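Local coordinates for bilirubin-inducible fluorescent protein UnaG (Anguilla japonica, PDB 4I3B) that binds unconjugated bilirubin with high affinity inside a beta-barrel and, once loaded with it, emits green fluorescence when excited, at residues Phe17-Lys22 and Gly33-Thr38; Gly48-Val53 and Lys68-Glu73; Lys84-Val89 and Tyr99-Asp104. One frame throughout, in Å; residues are numbered along the deposited sequence.

How the interactions relate
From the N terminus, the first barrel strand leads into a helix-turn-helix, and interaction 1 closes that short excursion by pairing helix 17-23 with the end of helix 28-36. The chain then returns to the barrel. Interaction 2 pins strand 50-56 to strand 64-70 at the open end of their hairpin, and interaction 3 does the same for strands 86-93 and 96-103. The three loops follow one another in series, none enclosing or crossing another. Interactions 1 and 2 lie on opposite sides of the chain's centre, about 25 Å apart between centres, yet both touch the same bilirubin; interactions 2 and 3 meet where G72 packs on V89.

Interaction 1 (Phe17-Lys22 and Gly33-Thr38); sequences FGEYLK and GGDATT. With BLR (3-[5-[(Z)-(4-ethenyl-3-methyl-5-oxidanylidene-pyrrol-2-ylidene)methyl]-2-[[5-[(Z)-(3-ethenyl-4-methyl-5-oxidanylidene-pyrrol-2-ylidene)methyl]-3-(3-hydroxy-3-oxopropyl)-4-methyl-1H-pyrrol-2-yl]methyl]-4-methyl-1H-pyrrol-3-yl]propanoic acid), chain G.
F17, L21 and G34 meet where the two helices of the helix-turn-helix lid, a hallmark of the fatty-acid-binding-protein fold, come together beside bilirubin. Ring and methyl packing comes first. CG of F17 stands anti to the backbone N (chi1 -174°), which carries the ring between the helices; CZ, at the ring's edge, sits over the face of a pyrrole, 3.7 Å from C2D of BLR. L21 CD1 covers one face of the phenyl near its rim and also rests 3.8 Å from G34 CA; a side chain at G34 would collide with that methyl, and glycine suits the place. An alanine at F17 is likely to leave that face of the pyrrole and L21 CD1 without their aromatic neighbour and open a gap between lid and pigment.

Two contacts of the ring are of another kind: its CD2-CE2 edge meets a carbonyl, CD2 being 3.5 Å from G34 O, and R132, which binds bilirubin, makes a cation-pi contact with it.

Among the hydrogen bonds, T37 OG1 donates to G34 O, which also accepts from T37 N, tying the helix end to the loop; OG1 further bonds R132. D35 reaches across to helix 17-23, where one water bridges F17 N and D35 OD1 and another links that oxygen to E19 OE1. The direct bond runs from G18 N to D35 OD1, 2.9 Å long, with the donor 25° out of the carboxylate plane on its anti side.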
loop_
_atom_site.group_PDB
_atom_site.type_symbol
_atom_site.label_atom_id
_atom_site.label_comp_id
_atom_site.label_asym_id
_atom_site.label_seq_id
_atom_site.Cartn_x
_atom_site.Cartn_y
_atom_site.Cartn_z
ATOM N N PHE A 17 -6.098 -9.004 6.192
ATOM C CA PHE A 17 -5.359 -8.669 4.981
ATOM C C PHE A 17 -5.473 -9.766 3.913
ATOM O O PHE A 17 -5.712 -9.476 2.741
ATOM C CB PHE A 17 -3.904 -8.344 5.321
ATOM C CG PHE A 17 -3.088 -7.839 4.137
ATOM C CD1 PHE A 17 -3.561 -6.857 3.278
ATOM C CD2 PHE A 17 -1.822 -8.368 3.903
ATOM C CE1 PHE A 17 -2.785 -6.418 2.228
ATOM C CE2 PHE A 17 -1.049 -7.907 2.853
ATOM C CZ PHE A 17 -1.546 -6.953 2.006
ATOM N N GLY A 18 -5.346 -11.029 4.316
ATOM C CA GLY A 18 -5.529 -12.093 3.354
ATOM C C GLY A 18 -6.888 -12.080 2.709
ATOM O O GLY A 18 -7.009 -12.375 1.521
ATOM N N GLU A 19 -7.913 -11.769 3.496
ATOM C CA GLU A 19 -9.282 -11.685 2.966
ATOM C C GLU A 19 -9.403 -10.547 1.940
ATOM O O GLU A 19 -10.022 -10.704 0.878
ATOM C CB GLU A 19 -10.267 -11.492 4.122
ATOM C CG GLU A 19 -10.383 -12.719 5.021
ATOM C CD GLU A 19 -9.329 -12.864 6.151
ATOM O OE1 GLU A 19 -8.307 -12.146 6.222
ATOM O OE2 GLU A 19 -9.558 -13.729 7.033
ATOM N N TYR A 20 -8.745 -9.415 2.209
ATOM C CA TYR A 20 -8.684 -8.314 1.252
ATOM C C TYR A 20 -7.982 -8.774 -0.020
ATOM O O TYR A 20 -8.447 -8.509 -1.140
ATOM C CB TYR A 20 -7.969 -7.103 1.875
ATOM C CG TYR A 20 -7.673 -6.064 0.833
ATOM C CD1 TYR A 20 -8.638 -5.152 0.449
ATOM C CD2 TYR A 20 -6.437 -6.021 0.180
ATOM C CE1 TYR A 20 -8.372 -4.226 -0.537
ATOM C CE2 TYR A 20 -6.173 -5.100 -0.809
ATOM C CZ TYR A 20 -7.123 -4.209 -1.164
ATOM O OH TYR A 20 -6.833 -3.303 -2.164
ATOM N N LEU A 21 -6.860 -9.486 0.119
ATOM C CA LEU A 21 -6.125 -9.930 -1.056
ATOM C C LEU A 21 -6.956 -10.900 -1.910
ATOM O O LEU A 21 -6.942 -10.831 -3.136
ATOM C CB LEU A 21 -4.770 -10.529 -0.648
ATOM C CG LEU A 21 -3.775 -9.538 -0.017
ATOM C CD1 LEU A 21 -2.536 -10.300 0.400
ATOM C CD2 LEU A 21 -3.394 -8.460 -1.009
ATOM N N LYS A 22 -7.707 -11.782 -1.250
ATOM C CA LYS A 22 -8.637 -12.664 -1.968
ATOM C C LYS A 22 -9.717 -11.863 -2.710
ATOM O O LYS A 22 -10.106 -12.210 -3.830
ATOM C CB LYS A 22 -9.302 -13.674 -1.017
ATOM C CG LYS A 22 -10.458 -14.447 -1.646
ATOM C CD LYS A 22 -10.903 -15.631 -0.776
ATOM C CE LYS A 22 -12.116 -16.344 -1.379
ATOM N NZ LYS A 22 -12.082 -17.808 -1.128
ATOM N N GLY A 33 0.031 -16.105 1.714
ATOM C CA GLY A 33 1.401 -15.636 1.858
ATOM C C GLY A 33 1.439 -14.165 2.245
ATOM O O GLY A 33 2.122 -13.768 3.194
ATOM N N GLY A 34 0.695 -13.345 1.511
ATOM C CA GLY A 34 0.637 -11.919 1.809
ATOM C C GLY A 34 0.188 -11.639 3.232
ATOM O O GLY A 34 0.727 -10.766 3.926
ATOM N N ASP A 35 -0.806 -12.383 3.696
ATOM C CA ASP A 35 -1.281 -12.186 5.056
ATOM C C ASP A 35 -0.171 -12.357 6.088
ATOM O O ASP A 35 -0.181 -11.662 7.093
ATOM C CB ASP A 35 -2.439 -13.115 5.403
ATOM C CG ASP A 35 -3.130 -12.736 6.700
ATOM O OD1 ASP A 35 -3.894 -11.750 6.692
ATOM O OD2 ASP A 35 -2.911 -13.400 7.728
ATOM N N ALA A 36 0.786 -13.239 5.812
ATOM C CA ALA A 36 1.863 -13.550 6.747
ATOM C C ALA A 36 3.060 -12.634 6.627
ATOM O O ALA A 36 3.969 -12.723 7.440
ATOM C CB ALA A 36 2.310 -15.023 6.553
ATOM N N THR A 37 3.099 -11.762 5.621
ATOM C CA THR A 37 4.284 -10.929 5.425
ATOM C C THR A 37 4.515 -9.911 6.540
ATOM O O THR A 37 3.586 -9.483 7.217
ATOM C CB THR A 37 4.241 -10.159 4.076
ATOM O OG1 THR A 37 3.043 -9.375 3.973
ATOM C CG2 THR A 37 4.320 -11.137 2.912
ATOM N N THR A 38 5.775 -9.518 6.689
ATOM C CA THR A 38 6.145 -8.431 7.579
ATOM C C THR A 38 6.946 -7.414 6.760
ATOM O O THR A 38 8.172 -7.384 6.797
ATOM C CB THR A 38 6.935 -8.951 8.780
ATOM O OG1 THR A 38 8.026 -9.737 8.300
ATOM C CG2 THR A 38 6.036 -9.830 9.685
HETATM C CHA BLR G . 2.784 -3.193 0.710
HETATM N NA BLR G . 2.708 -0.759 0.029
HETATM C C1A BLR G . 2.945 -2.060 -0.287
HETATM C C2A BLR G . 3.220 -2.154 -1.641
HETATM C C3A BLR G . 3.127 -0.859 -2.153
HETATM C C4A BLR G . 2.814 -0.013 -1.096
HETATM C CMA BLR G . 3.346 -0.442 -3.576
HETATM C CAA BLR G . 3.566 -3.404 -2.388
HETATM C CBA BLR G . 2.437 -3.936 -3.179
HETATM C CGA BLR G . 2.779 -5.158 -3.953
HETATM O O1A BLR G . 3.710 -5.930 -3.584
HETATM O O2A BLR G . 2.104 -5.357 -5.028
HETATM C CHB BLR G . 2.647 1.445 -1.223
HETATM N NB BLR G . 2.820 2.126 1.131
HETATM C C1B BLR G . 2.662 2.406 -0.245
HETATM C C2B BLR G . 2.496 3.796 -0.399
HETATM C C3B BLR G . 2.563 4.402 0.730
HETATM C C4B BLR G . 2.752 3.439 1.891
HETATM C CMB BLR G . 2.291 4.444 -1.754
HETATM O OB BLR G . 2.856 3.551 3.063
HETATM C CAB BLR G . 2.459 5.861 0.986
HETATM C CBB BLR G . 2.528 6.435 2.225
HETATM N NC BLR G . 2.362 -8.295 -0.589
HETATM C C1C BLR G . 2.952 -9.678 -0.911
HETATM C C2C BLR G . 1.896 -10.226 -1.808
HETATM C C3C BLR G . 0.935 -9.387 -1.992
HETATM C C4C BLR G . 1.123 -8.196 -1.315
HETATM C CMC BLR G . 2.069 -11.581 -2.405
HETATM O OC BLR G . 3.975 -10.130 -0.478
HETATM C CAC BLR G . -0.242 -9.583 -2.857
HETATM C CBC BLR G . -0.878 -10.773 -2.979
HETATM C CHD BLR G . 0.329 -7.096 -1.282
HETATM N ND BLR G . 1.809 -5.324 -0.176
HETATM C C1D BLR G . 0.658 -5.786 -0.699
HETATM C C2D BLR G . -0.322 -4.683 -0.612
HETATM C C3D BLR G . 0.291 -3.605 -0.028
HETATM C C4D BLR G . 1.694 -3.961 0.250
HETATM C CMD BLR G . -1.734 -4.819 -1.079
HETATM C CAD BLR G . -0.354 -2.268 0.218
HETATM C CBD BLR G . -0.784 -2.145 1.666
HETATM C CGD BLR G . 0.351 -1.720 2.524
HETATM O O1D BLR G . 0.699 -2.449 3.470
HETATM O O2D BLR G . 0.938 -0.627 2.342
HETATM O O HOH W 1 -4.070 -9.672 8.355
HETATM O O HOH W 2 -6.300 -12.512 8.015
#

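Interaction 2 (Gly48-Val53 and Lys68-Glu73); sequences GDKMTV and KFKLGE. With BLR (3-[5-[(Z)-(4-ethenyl-3-methyl-5-oxidanylidene-pyrrol-2-ylidene)methyl]-2-[[5-[(Z)-(3-ethenyl-4-methyl-5-oxidanylidene-pyrrol-2-ylidene)methyl]-3-(3-hydroxy-3-oxopropyl)-4-methyl-1H-pyrrol-2-yl]methyl]-4-methyl-1H-pyrrol-3-yl]propanoic acid), chain G.
M51 and F69 form an antiparallel hydrogen-bonded pair in the hairpin of strands 50-56 and 64-70, part of the bilirubin-holding barrel, and their side chains lie together on one face. M51 N donates to F69 O and F69 N to M51 O, at 2.9 and 3.0 Å. Followed outward, M51 begins with CB over the face of the ring near its CE1-CZ rim, 3.7 Å from F69 CZ. CG passes out beyond that rim. The sulfur is a Met-aromatic partner, SD lying 4.9 Å from the centroid of the F69 ring in an oblique approach. A bend at chi3 (65°) then turns CE from the ring. Methionine is flexible and polarisable enough to follow an aromatic ring in this way, while the ring's edge at CE2 meets the pigment, 3.9 Å from CMB of BLR.

The opposite face carries T52 beside the aliphatic stem of K68, and K50 against K70. At the hairpin's open end L71 N donates to D49 O, and the D49 carboxylate divides itself between two lysines: K70 NZ sits 2.6 Å from D49 OD2, and K50 NZ 2.8 Å from D49 OD1 on its syn side. One aspartate thus serves two ammonium groups only 4.7 Å apart, NZ of K50 to NZ of K70, and its negative charge probably offsets the repulsion between them.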
loop_
_atom_site.group_PDB
_atom_site.type_symbol
_atom_site.label_atom_id
_atom_site.label_comp_id
_atom_site.label_asym_id
_atom_site.label_seq_id
_atom_site.Cartn_x
_atom_site.Cartn_y
_atom_site.Cartn_z
ATOM N N GLY A 48 7.106 17.795 -2.693
ATOM C CA GLY A 48 5.835 17.756 -1.998
ATOM C C GLY A 48 4.733 17.153 -2.848
ATOM O O GLY A 48 3.588 17.056 -2.397
ATOM N N ASP A 49 5.055 16.738 -4.073
ATOM C CA ASP A 49 4.051 16.108 -4.932
ATOM C C ASP A 49 4.552 14.898 -5.711
ATOM O O ASP A 49 3.817 14.362 -6.522
ATOM C CB ASP A 49 3.459 17.125 -5.907
ATOM C CG ASP A 49 4.428 17.517 -6.997
ATOM O OD1 ASP A 49 5.636 17.211 -6.863
ATOM O OD2 ASP A 49 3.988 18.146 -7.983
ATOM N N LYS A 50 5.795 14.469 -5.484
ATOM C CA LYS A 50 6.303 13.240 -6.108
ATOM C C LYS A 50 6.818 12.316 -5.028
ATOM O O LYS A 50 7.467 12.767 -4.082
ATOM C CB LYS A 50 7.418 13.543 -7.107
ATOM C CG LYS A 50 6.899 14.145 -8.428
ATOM C CD LYS A 50 8.051 14.626 -9.326
ATOM C CE LYS A 50 8.621 15.973 -8.866
ATOM N NZ LYS A 50 7.584 17.076 -8.828
ATOM N N MET A 51 6.521 11.025 -5.151
ATOM C CA MET A 51 6.969 10.038 -4.168
ATOM C C MET A 51 7.512 8.797 -4.822
ATOM O O MET A 51 7.108 8.414 -5.917
ATOM C CB MET A 51 5.804 9.636 -3.236
ATOM C CG MET A 51 5.207 10.820 -2.500
ATOM S SD MET A 51 3.841 10.397 -1.396
ATOM C CE MET A 51 4.641 9.371 -0.172
ATOM N N THR A 52 8.427 8.148 -4.114
ATOM C CA THR A 52 8.884 6.811 -4.461
ATOM C C THR A 52 8.742 5.957 -3.226
ATOM O O THR A 52 9.122 6.383 -2.136
ATOM C CB THR A 52 10.343 6.835 -4.879
ATOM O OG1 THR A 52 10.468 7.607 -6.075
ATOM C CG2 THR A 52 10.862 5.452 -5.142
ATOM N N VAL A 53 8.163 4.775 -3.375
ATOM C CA VAL A 53 8.047 3.849 -2.253
ATOM C C VAL A 53 8.710 2.540 -2.681
ATOM O O VAL A 53 8.320 1.940 -3.694
ATOM C CB VAL A 53 6.589 3.592 -1.819
ATOM C CG1 VAL A 53 6.563 2.636 -0.597
ATOM C CG2 VAL A 53 5.924 4.897 -1.447
ATOM N N LYS A 68 6.545 4.597 -8.160
ATOM C CA LYS A 68 6.949 5.989 -8.296
ATOM C C LYS A 68 5.787 6.736 -8.922
ATOM O O LYS A 68 5.271 6.302 -9.951
ATOM C CB LYS A 68 8.154 6.119 -9.241
ATOM C CG LYS A 68 9.447 5.505 -8.766
ATOM C CD LYS A 68 10.604 5.911 -9.682
ATOM C CE LYS A 68 11.952 5.641 -9.029
ATOM N NZ LYS A 68 13.105 6.003 -9.909
ATOM N N PHE A 69 5.395 7.863 -8.347
ATOM C CA PHE A 69 4.262 8.602 -8.877
ATOM C C PHE A 69 4.307 10.078 -8.536
ATOM O O PHE A 69 5.010 10.507 -7.611
ATOM C CB PHE A 69 2.943 8.006 -8.355
ATOM C CG PHE A 69 2.875 7.920 -6.846
ATOM C CD1 PHE A 69 2.442 9.016 -6.095
ATOM C CD2 PHE A 69 3.231 6.751 -6.181
ATOM C CE1 PHE A 69 2.366 8.945 -4.685
ATOM C CE2 PHE A 69 3.163 6.684 -4.792
ATOM C CZ PHE A 69 2.735 7.783 -4.051
ATOM N N LYS A 70 3.536 10.836 -9.299
ATOM C CA LYS A 70 3.265 12.228 -9.029
ATOM C C LYS A 70 1.802 12.343 -8.588
ATOM O O LYS A 70 0.913 11.762 -9.209
ATOM C CB LYS A 70 3.539 13.036 -10.303
ATOM C CG LYS A 70 3.177 14.507 -10.207
ATOM C CD LYS A 70 3.739 15.286 -11.387
ATOM C CE LYS A 70 3.012 16.607 -11.567
ATOM N NZ LYS A 70 3.158 17.522 -10.395
ATOM N N LEU A 71 1.533 13.089 -7.522
ATOM C CA LEU A 71 0.159 13.240 -7.056
ATOM C C LEU A 71 -0.730 13.686 -8.198
ATOM O O LEU A 71 -0.387 14.614 -8.948
ATOM C CB LEU A 71 0.065 14.262 -5.921
ATOM C CG LEU A 71 0.835 13.882 -4.656
ATOM C CD1 LEU A 71 0.760 14.993 -3.622
ATOM C CD2 LEU A 71 0.290 12.594 -4.081
ATOM N N GLY A 72 -1.880 13.046 -8.325
ATOM C CA GLY A 72 -2.860 13.410 -9.318
ATOM C C GLY A 72 -2.642 12.820 -10.695
ATOM O O GLY A 72 -3.479 13.000 -11.565
ATOM N N GLU A 73 -1.514 12.154 -10.911
ATOM C CA GLU A 73 -1.176 11.622 -12.226
ATOM C C GLU A 73 -1.323 10.108 -12.247
ATOM O O GLU A 73 -0.649 9.397 -11.509
ATOM C CB GLU A 73 0.254 12.019 -12.629
ATOM C CG GLU A 73 0.694 11.510 -14.023
ATOM C CD GLU A 73 2.172 11.729 -14.310
ATOM O OE1 GLU A 73 2.482 12.506 -15.242
ATOM O OE2 GLU A 73 3.022 11.099 -13.636
HETATM C CHA BLR G . 2.784 -3.193 0.710
HETATM N NA BLR G . 2.708 -0.759 0.029
HETATM C C1A BLR G . 2.945 -2.060 -0.287
HETATM C C2A BLR G . 3.220 -2.154 -1.641
HETATM C C3A BLR G . 3.127 -0.859 -2.153
HETATM C C4A BLR G . 2.814 -0.013 -1.096
HETATM C CMA BLR G . 3.346 -0.442 -3.576
HETATM C CAA BLR G . 3.566 -3.404 -2.388
HETATM C CBA BLR G . 2.437 -3.936 -3.179
HETATM C CGA BLR G . 2.779 -5.158 -3.953
HETATM O O1A BLR G . 3.710 -5.930 -3.584
HETATM O O2A BLR G . 2.104 -5.357 -5.028
HETATM C CHB BLR G . 2.647 1.445 -1.223
HETATM N NB BLR G . 2.820 2.126 1.131
HETATM C C1B BLR G . 2.662 2.406 -0.245
HETATM C C2B BLR G . 2.496 3.796 -0.399
HETATM C C3B BLR G . 2.563 4.402 0.730
HETATM C C4B BLR G . 2.752 3.439 1.891
HETATM C CMB BLR G . 2.291 4.444 -1.754
HETATM O OB BLR G . 2.856 3.551 3.063
HETATM C CAB BLR G . 2.459 5.861 0.986
HETATM C CBB BLR G . 2.528 6.435 2.225
HETATM N NC BLR G . 2.362 -8.295 -0.589
HETATM C C1C BLR G . 2.952 -9.678 -0.911
HETATM C C2C BLR G . 1.896 -10.226 -1.808
HETATM C C3C BLR G . 0.935 -9.387 -1.992
HETATM C C4C BLR G . 1.123 -8.196 -1.315
HETATM C CMC BLR G . 2.069 -11.581 -2.405
HETATM O OC BLR G . 3.975 -10.130 -0.478
HETATM C CAC BLR G . -0.242 -9.583 -2.857
HETATM C CBC BLR G . -0.878 -10.773 -2.979
HETATM C CHD BLR G . 0.329 -7.096 -1.282
HETATM N ND BLR G . 1.809 -5.324 -0.176
HETATM C C1D BLR G . 0.658 -5.786 -0.699
HETATM C C2D BLR G . -0.322 -4.683 -0.612
HETATM C C3D BLR G . 0.291 -3.605 -0.028
HETATM C C4D BLR G . 1.694 -3.961 0.250
HETATM C CMD BLR G . -1.734 -4.819 -1.079
HETATM C CAD BLR G . -0.354 -2.268 0.218
HETATM C CBD BLR G . -0.784 -2.145 1.666
HETATM C CGD BLR G . 0.351 -1.720 2.524
HETATM O O1D BLR G . 0.699 -2.449 3.470
HETATM O O2D BLR G . 0.938 -0.627 2.342
#

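Interaction 3 (Lys84-Val89 and Tyr99-Asp104); sequences KGVKSV and YVQKWD
The beta hairpin of strands 86-93 and 96-103 belongs to the barrel wall, and here its two strands are zipped together near the open end of the hairpin. Two hydrogen-bonded antiparallel pairs do the work. K87 and K102 exchange bonds of 2.9 Å (K87 N to K102 O) and 2.8 Å (K102 N to K87 O), and V89 and V100 do likewise. One water donates to both K87 O and V100 O, giving each carbonyl a further partner between the two pairs.

S88 and Q101 share one face. They form the intervening non-hydrogen-bonded pair, with S88 OG 3.4 Å from Q101 CG. CG of Q101 stands anti to its carbonyl carbon (chi1 -68°), and the chain, extended beyond it, carries the amide past S88: OE1 accepts from R83 and Y110, while NE2 donates to E77. E77 OE1 also bonds S88 OG and Y99 OH, gathering three polar groups on one carboxylate oxygen. Y99 CE1, meanwhile, lies 3.8 Å from S88 CB.

V86 spreads its two methyls over different partners. CG1 packs 3.9 Å from Q101 CB, and CG2 lies at the same distance from W103 CB; a beta-branched residue suits a strand position with a neighbour for each branch. The indole ring has K84 O at its edge and makes a cation-pi contact with R83. K87 and K102 occupy the face opposite S88 and Q101, which suits long charged chains, K87 NZ forming a salt bridge with D76.

Strand 75-77 flanks strand 86-93, and strand 106-115 flanks strand 96-103; Y99 touches bilirubin as well as R112 of the latter strand.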
loop_
_atom_site.group_PDB
_atom_site.type_symbol
_atom_site.label_atom_id
_atom_site.label_comp_id
_atom_site.label_asym_id
_atom_site.label_seq_id
_atom_site.Cartn_x
_atom_site.Cartn_y
_atom_site.Cartn_z
ATOM N N LYS A 84 -3.991 -7.667 -13.868
ATOM C CA LYS A 84 -3.616 -7.043 -15.130
ATOM C C LYS A 84 -4.364 -5.767 -15.398
ATOM O O LYS A 84 -5.533 -5.617 -15.050
ATOM C CB LYS A 84 -3.882 -7.997 -16.281
ATOM C CG LYS A 84 -3.091 -9.233 -16.179
ATOM C CD LYS A 84 -1.704 -8.949 -15.638
ATOM C CE LYS A 84 -0.945 -10.232 -15.546
ATOM N NZ LYS A 84 -1.076 -10.996 -16.807
ATOM N N GLY A 85 -3.679 -4.845 -16.046
ATOM C CA GLY A 85 -4.306 -3.615 -16.463
ATOM C C GLY A 85 -4.584 -2.639 -15.350
ATOM O O GLY A 85 -5.515 -1.849 -15.443
ATOM N N VAL A 86 -3.786 -2.683 -14.295
ATOM C CA VAL A 86 -4.020 -1.802 -13.162
ATOM C C VAL A 86 -3.557 -0.385 -13.458
ATOM O O VAL A 86 -2.386 -0.162 -13.823
ATOM C CB VAL A 86 -3.315 -2.337 -11.897
ATOM C CG1 VAL A 86 -3.538 -1.389 -10.745
ATOM C CG2 VAL A 86 -3.844 -3.722 -11.571
ATOM N N LYS A 87 -4.466 0.565 -13.244
ATOM C CA LYS A 87 -4.175 1.978 -13.371
ATOM C C LYS A 87 -4.361 2.557 -11.990
ATOM O O LYS A 87 -5.404 2.359 -11.373
ATOM C CB LYS A 87 -5.153 2.642 -14.341
ATOM C CG LYS A 87 -5.089 2.072 -15.749
ATOM C CD LYS A 87 -3.792 2.447 -16.444
ATOM C CE LYS A 87 -3.871 2.214 -17.938
ATOM N NZ LYS A 87 -2.695 2.786 -18.628
ATOM N N SER A 88 -3.356 3.270 -11.516
ATOM C CA SER A 88 -3.329 3.771 -10.138
ATOM C C SER A 88 -3.217 5.297 -10.102
ATOM O O SER A 88 -2.645 5.905 -11.009
ATOM C CB SER A 88 -2.143 3.170 -9.410
ATOM O OG SER A 88 -2.330 1.767 -9.393
ATOM N N VAL A 89 -3.730 5.903 -9.045
ATOM C CA VAL A 89 -3.574 7.337 -8.874
ATOM C C VAL A 89 -3.592 7.639 -7.386
ATOM O O VAL A 89 -4.304 6.979 -6.611
ATOM C CB VAL A 89 -4.662 8.140 -9.637
ATOM C CG1 VAL A 89 -6.052 7.933 -9.025
ATOM C CG2 VAL A 89 -4.268 9.620 -9.727
ATOM N N TYR A 99 -5.053 6.341 -2.263
ATOM C CA TYR A 99 -4.487 5.620 -3.401
ATOM C C TYR A 99 -5.591 4.745 -3.983
ATOM O O TYR A 99 -6.195 3.935 -3.256
ATOM C CB TYR A 99 -3.335 4.767 -2.853
ATOM C CG TYR A 99 -2.378 4.112 -3.826
ATOM C CD1 TYR A 99 -2.782 3.195 -4.797
ATOM C CD2 TYR A 99 -1.024 4.393 -3.728
ATOM C CE1 TYR A 99 -1.817 2.546 -5.649
ATOM C CE2 TYR A 99 -0.103 3.778 -4.547
ATOM C CZ TYR A 99 -0.484 2.866 -5.491
ATOM O OH TYR A 99 0.483 2.270 -6.268
ATOM N N VAL A 100 -5.902 4.954 -5.262
ATOM C CA VAL A 100 -6.984 4.195 -5.907
ATOM C C VAL A 100 -6.424 3.432 -7.088
ATOM O O VAL A 100 -5.693 3.991 -7.915
ATOM C CB VAL A 100 -8.143 5.107 -6.372
ATOM C CG1 VAL A 100 -9.224 4.293 -7.146
ATOM C CG2 VAL A 100 -8.732 5.838 -5.178
ATOM N N GLN A 101 -6.755 2.137 -7.148
ATOM C CA GLN A 101 -6.434 1.279 -8.278
ATOM C C GLN A 101 -7.704 0.893 -9.023
ATOM O O GLN A 101 -8.706 0.527 -8.382
ATOM C CB GLN A 101 -5.749 0.005 -7.785
ATOM C CG GLN A 101 -4.364 0.225 -7.195
ATOM C CD GLN A 101 -3.830 -1.011 -6.521
ATOM O OE1 GLN A 101 -4.605 -1.837 -6.037
ATOM N NE2 GLN A 101 -2.516 -1.145 -6.469
ATOM N N LYS A 102 -7.630 0.955 -10.357
ATOM C CA LYS A 102 -8.733 0.563 -11.222
ATOM C C LYS A 102 -8.259 -0.485 -12.206
ATOM O O LYS A 102 -7.190 -0.347 -12.797
ATOM C CB LYS A 102 -9.217 1.768 -12.024
ATOM C CG LYS A 102 -9.741 2.890 -11.140
ATOM C CD LYS A 102 -10.088 4.130 -11.944
ATOM C CE LYS A 102 -10.177 5.357 -11.043
ATOM N NZ LYS A 102 -10.142 6.660 -11.803
ATOM N N TRP A 103 -9.046 -1.548 -12.390
ATOM C CA TRP A 103 -8.655 -2.631 -13.275
ATOM C C TRP A 103 -9.896 -3.431 -13.560
ATOM O O TRP A 103 -10.730 -3.615 -12.679
ATOM C CB TRP A 103 -7.571 -3.529 -12.631
ATOM C CG TRP A 103 -8.113 -4.543 -11.655
ATOM C CD1 TRP A 103 -8.281 -5.875 -11.869
ATOM C CD2 TRP A 103 -8.587 -4.294 -10.324
ATOM N NE1 TRP A 103 -8.838 -6.477 -10.757
ATOM C CE2 TRP A 103 -9.054 -5.522 -9.808
ATOM C CE3 TRP A 103 -8.687 -3.156 -9.530
ATOM C CZ2 TRP A 103 -9.580 -5.637 -8.532
ATOM C CZ3 TRP A 103 -9.222 -3.268 -8.267
ATOM C CH2 TRP A 103 -9.638 -4.513 -7.766
ATOM N N ASP A 104 -10.064 -3.852 -14.808
ATOM C CA ASP A 104 -11.181 -4.724 -15.172
ATOM C C ASP A 104 -12.541 -4.194 -14.685
ATOM O O ASP A 104 -13.404 -4.964 -14.279
ATOM C CB ASP A 104 -10.943 -6.126 -14.601
ATOM C CG ASP A 104 -11.882 -7.177 -15.185
ATOM O OD1 ASP A 104 -12.287 -7.052 -16.369
ATOM O OD2 ASP A 104 -12.202 -8.138 -14.448
HETATM O O HOH W 3 -8.301 -3.161 -16.946
HETATM O O HOH W 4 -6.792 4.690 -10.526
#